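Local coordinates for protein aldehyde dehydrogenase (Bartonella henselae, PDB 3I44) that probably oxidises aldehydes to carboxylic acids with a nicotinamide dinucleotide as cofactor, at residues A[169-174]-A[197-202]; A[110-115]-A[201-206]. The protein carries 1 engineered substitution. One frame throughout, in Å; residues are numbered along the deposited sequence.

Contact 1 (A[169-174]-A[197-202]); sequences TPWNWP and SEIAPL. With NA (sodium ion), chain B.
Trp171 and Ile199 meet as apolar side chains, lying alongside each other and pointing the same way. The CD1 methyl of Ile199 sits over one face of the indole, 3.8 Å from the centroid of the five-membered ring and 17° off its normal, a CH-pi contact; CB of Asn172 lies against the opposite face. At the base of the indole, Trp171 CB meets Ala200 CB at 3.5 Å. CG of Trp171, tucked between the backbone N and the carbonyl carbon (chi1 48°), sets the indole beside Ile199. Both segments are loops that leave the parallel strands 156-168 and 191-195 and lead into helices 174-188 and 202-213, the strand-loop-helix pattern of the Rossmann-like cofactor-binding domain of aldehyde dehydrogenases. No direct hydrogen bond crosses between the segments; water 1 does the bridging. It donates to Pro170 O at 2.7 Å, accepts from Ser197 N and also bonds to Thr169 OG1. Ser197 OG lies at the indole edge, in the ring plane and 3.6 Å from Trp171 CD1, and takes a weak bond from Ile199 N within the type I turn 197-200. From that turn Ile199 O binds the sodium ion at 2.3 Å, alongside waters 2 and 3 and the carbonyls of Ile46 and Glu112.

Contact 2 (A[110-115]-A[201-206]); sequences SMEMGA and PLSAML. With NA (sodium ion), chain B.
Glu112 turns its CG between its own backbone N and carbonyl carbon (chi1 75°) and then runs out extended, which carries its carboxylate to the first turn of helix 202-213. Ser203 brings its OG round in the same way to meet it. Ser203 OG donates a short bond, 2.6 Å, to the syn lone pair of Glu112 OE2. The other oxygen, OE1, takes Ser203 N at 3.1 Å, on its syn side but 30° out of the carboxylate plane, and a weak, bent bond from Leu202 N (N-H...O angle 119°). A second weak bond runs from Ser203 N to OE2. Held by the Ser203 hydroxyl and N-H, with weaker help from Leu202 N, the buried carboxylate can hardly rotate, and the helix dipole would probably favour its negative charge. Beside this polar grip, Met111 lays CE against Leu202 CD1, 3.8 Å away. The backbone of Glu112 has a separate task, since its O binds the sodium ion at 2.4 Å. Helix 102-113 thus meets the start of helix 202-213 near its own C-terminal end, where Gly114 leaves the helix with positive phi; Pro174, opening helix 174-188, packs on both Glu112 and Ser203, while helix 117-141 lies against Ser110 and Met113.

Overall arrangement
Contacts 1 and 2 lie with their centres about 7 Å apart and share Pro201 and Leu202, where the loop after strand 191-195 passes into helix 202-213. Along the chain, 110-115 at the end of helix 102-113 comes first, then 169-174 after strand 156-168, then 197-202 running on into 201-206. Strands 156-168 and 191-195 are parallel neighbours in one mixed sheet, so both contacts gather at the end of that sheet where these strands pass into helices. The shared segment meets the other strand-to-helix loop in contact 1 and the earlier helix 102-113 in contact 2. The two also touch directly, Trp171 O against Met113 CG, and one sodium ion joins them.

Contact 1 (A[169-174]-A[197-202])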
# COMPACT_ATOMS: atom_id res chain seq x y z
N THR A 169 0.10 -5.23 17.76
CA THR A 169 -0.75 -4.24 18.41
C THR A 169 -0.02 -3.61 19.60
O THR A 169 0.85 -4.23 20.19
CB THR A 169 -2.04 -4.89 18.89
OG1 THR A 169 -1.73 -6.02 19.70
CG2 THR A 169 -2.92 -5.35 17.72
N PRO A 170 -0.40 -2.39 19.98
CA PRO A 170 0.26 -1.68 21.07
C PRO A 170 -0.53 -1.79 22.39
O PRO A 170 -1.46 -2.61 22.50
CB PRO A 170 0.30 -0.26 20.53
CG PRO A 170 -1.01 -0.14 19.82
CD PRO A 170 -1.40 -1.52 19.35
N TRP A 171 -0.17 -0.93 23.36
CA TRP A 171 -0.68 -0.99 24.75
C TRP A 171 -1.71 0.07 25.11
O TRP A 171 -2.29 0.00 26.19
CB TRP A 171 0.52 -0.84 25.72
CG TRP A 171 1.40 0.30 25.35
CD1 TRP A 171 2.51 0.25 24.56
CD2 TRP A 171 1.20 1.68 25.67
NE1 TRP A 171 3.03 1.50 24.41
CE2 TRP A 171 2.25 2.40 25.08
CE3 TRP A 171 0.25 2.37 26.43
CZ2 TRP A 171 2.38 3.77 25.21
CZ3 TRP A 171 0.37 3.72 26.56
CH2 TRP A 171 1.43 4.42 25.96
N ASN A 172 -1.89 1.09 24.28
CA ASN A 172 -2.66 2.26 24.67
C ASN A 172 -4.17 2.12 24.54
O ASN A 172 -4.89 2.70 25.34
CB ASN A 172 -2.15 3.53 23.98
CG ASN A 172 -2.30 3.51 22.47
OD1 ASN A 172 -2.07 2.49 21.83
ND2 ASN A 172 -2.65 4.65 21.89
N TRP A 173 -4.65 1.43 23.52
CA TRP A 173 -6.06 1.16 23.34
C TRP A 173 -6.14 -0.31 22.88
O TRP A 173 -6.56 -0.61 21.73
CB TRP A 173 -6.65 2.12 22.31
CG TRP A 173 -6.98 3.48 22.83
CD1 TRP A 173 -6.25 4.62 22.66
CD2 TRP A 173 -8.15 3.85 23.53
NE1 TRP A 173 -6.90 5.69 23.24
CE2 TRP A 173 -8.06 5.23 23.80
CE3 TRP A 173 -9.27 3.15 23.97
CZ2 TRP A 173 -9.06 5.92 24.48
CZ3 TRP A 173 -10.26 3.84 24.66
CH2 TRP A 173 -10.14 5.20 24.91
N PRO A 174 -5.72 -1.24 23.75
CA PRO A 174 -5.43 -2.61 23.28
C PRO A 174 -6.58 -3.35 22.56
O PRO A 174 -6.34 -3.92 21.51
CB PRO A 174 -5.01 -3.34 24.57
CG PRO A 174 -5.35 -2.41 25.72
CD PRO A 174 -5.37 -1.02 25.16
N SER A 197 1.35 -6.15 22.62
CA SER A 197 2.38 -5.38 23.29
C SER A 197 2.84 -6.11 24.54
O SER A 197 2.03 -6.60 25.32
CB SER A 197 1.87 -4.01 23.65
OG SER A 197 2.80 -3.36 24.51
N GLU A 198 4.15 -6.17 24.72
CA GLU A 198 4.72 -6.91 25.84
C GLU A 198 4.52 -6.16 27.16
O GLU A 198 4.57 -6.76 28.22
CB GLU A 198 6.20 -7.27 25.60
CG GLU A 198 7.18 -6.10 25.65
CD GLU A 198 7.32 -5.34 24.35
OE1 GLU A 198 6.45 -5.42 23.44
OE2 GLU A 198 8.33 -4.64 24.24
N ILE A 199 4.24 -4.85 27.10
CA ILE A 199 3.91 -4.14 28.33
C ILE A 199 2.42 -4.14 28.67
O ILE A 199 2.07 -3.71 29.77
CB ILE A 199 4.51 -2.72 28.39
CG1 ILE A 199 3.79 -1.75 27.50
CG2 ILE A 199 6.07 -2.72 28.02
CD1 ILE A 199 4.27 -0.29 27.68
N ALA A 200 1.55 -4.63 27.78
CA ALA A 200 0.10 -4.78 28.08
C ALA A 200 -0.51 -5.96 27.30
O ALA A 200 -1.40 -5.76 26.46
CB ALA A 200 -0.66 -3.48 27.75
N PRO A 201 0.00 -7.19 27.53
CA PRO A 201 -0.39 -8.34 26.72
C PRO A 201 -1.59 -9.10 27.25
O PRO A 201 -2.16 -9.94 26.53
CB PRO A 201 0.84 -9.24 26.84
CG PRO A 201 1.25 -9.04 28.23
CD PRO A 201 1.02 -7.56 28.52
N LEU A 202 -1.95 -8.86 28.50
CA LEU A 202 -2.94 -9.68 29.16
C LEU A 202 -4.33 -9.57 28.50
O LEU A 202 -5.04 -10.56 28.38
CB LEU A 202 -3.00 -9.39 30.66
CG LEU A 202 -1.73 -9.59 31.50
CD1 LEU A 202 -1.99 -9.18 32.94
CD2 LEU A 202 -1.16 -11.02 31.45
NA NA B . 2.08 -2.84 31.92
O HOH W 1 -1.69 -5.33 22.42
O HOH W 2 3.26 -1.19 31.98
O HOH W 3 4.58 -3.73 31.83

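Contact 2 (A[110-115]-A[201-206])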
# COMPACT_ATOMS: atom_id res chain seq x y z
N SER A 110 -7.34 -2.11 32.79
CA SER A 110 -7.05 -1.16 33.87
C SER A 110 -5.74 -1.52 34.59
O SER A 110 -4.83 -0.69 34.73
CB SER A 110 -8.20 -1.14 34.88
OG SER A 110 -8.05 -0.11 35.82
N MET A 111 -5.64 -2.78 34.99
CA MET A 111 -4.45 -3.26 35.71
C MET A 111 -3.15 -3.16 34.94
O MET A 111 -2.16 -2.69 35.49
CB MET A 111 -4.64 -4.73 36.14
CG MET A 111 -3.41 -5.34 36.77
SD MET A 111 -3.78 -6.97 37.51
CE MET A 111 -3.67 -8.05 36.12
N GLU A 112 -3.14 -3.60 33.68
CA GLU A 112 -1.91 -3.71 32.86
C GLU A 112 -1.44 -2.39 32.25
O GLU A 112 -0.23 -2.22 32.04
CB GLU A 112 -2.08 -4.78 31.76
CG GLU A 112 -2.98 -4.34 30.59
CD GLU A 112 -3.21 -5.41 29.49
OE1 GLU A 112 -2.72 -6.52 29.64
OE2 GLU A 112 -3.85 -5.10 28.45
N MET A 113 -2.36 -1.45 31.95
CA MET A 113 -1.94 -0.18 31.35
C MET A 113 -2.43 1.08 32.04
O MET A 113 -2.09 2.19 31.63
CB MET A 113 -2.17 -0.17 29.82
CG MET A 113 -3.56 -0.49 29.33
SD MET A 113 -4.66 0.88 29.68
CE MET A 113 -3.86 2.25 28.80
N GLY A 114 -3.24 0.93 33.09
CA GLY A 114 -3.56 2.02 33.99
C GLY A 114 -4.86 2.75 33.73
O GLY A 114 -5.15 3.74 34.43
N ALA A 115 -5.66 2.30 32.75
CA ALA A 115 -6.92 2.97 32.46
C ALA A 115 -7.84 2.99 33.68
O ALA A 115 -8.15 1.94 34.23
CB ALA A 115 -7.64 2.31 31.26
N PRO A 201 0.00 -7.19 27.53
CA PRO A 201 -0.39 -8.34 26.72
C PRO A 201 -1.59 -9.10 27.25
O PRO A 201 -2.16 -9.94 26.53
CB PRO A 201 0.84 -9.24 26.84
CG PRO A 201 1.25 -9.04 28.23
CD PRO A 201 1.02 -7.56 28.52
N LEU A 202 -1.95 -8.86 28.50
CA LEU A 202 -2.94 -9.68 29.16
C LEU A 202 -4.33 -9.57 28.50
O LEU A 202 -5.04 -10.56 28.38
CB LEU A 202 -3.00 -9.39 30.66
CG LEU A 202 -1.73 -9.59 31.50
CD1 LEU A 202 -1.99 -9.18 32.94
CD2 LEU A 202 -1.16 -11.02 31.45
N SER A 203 -4.69 -8.37 28.03
CA SER A 203 -5.98 -8.18 27.42
C SER A 203 -6.10 -9.05 26.17
O SER A 203 -7.11 -9.69 25.98
CB SER A 203 -6.25 -6.71 27.13
OG SER A 203 -5.17 -6.06 26.48
N ALA A 204 -5.03 -9.07 25.36
CA ALA A 204 -4.92 -9.92 24.17
C ALA A 204 -4.98 -11.39 24.50
O ALA A 204 -5.60 -12.19 23.80
CB ALA A 204 -3.64 -9.59 23.38
N MET A 205 -4.34 -11.77 25.59
CA MET A 205 -4.39 -13.18 26.02
C MET A 205 -5.81 -13.58 26.41
O MET A 205 -6.26 -14.67 26.10
CB MET A 205 -3.39 -13.43 27.16
CG MET A 205 -1.97 -13.21 26.65
SD MET A 205 -0.70 -13.44 27.87
CE MET A 205 -0.71 -15.24 28.05
N LEU A 206 -6.52 -12.69 27.09
CA LEU A 206 -7.95 -12.94 27.39
C LEU A 206 -8.78 -13.00 26.08
O LEU A 206 -9.66 -13.83 25.93
CB LEU A 206 -8.50 -11.89 28.36
CG LEU A 206 -10.01 -11.89 28.70
CD1 LEU A 206 -10.49 -13.30 29.21
CD2 LEU A 206 -10.33 -10.74 29.74
NA NA B . 2.08 -2.84 31.92
O HOH W 2 3.26 -1.19 31.98
O HOH W 3 4.58 -3.73 31.83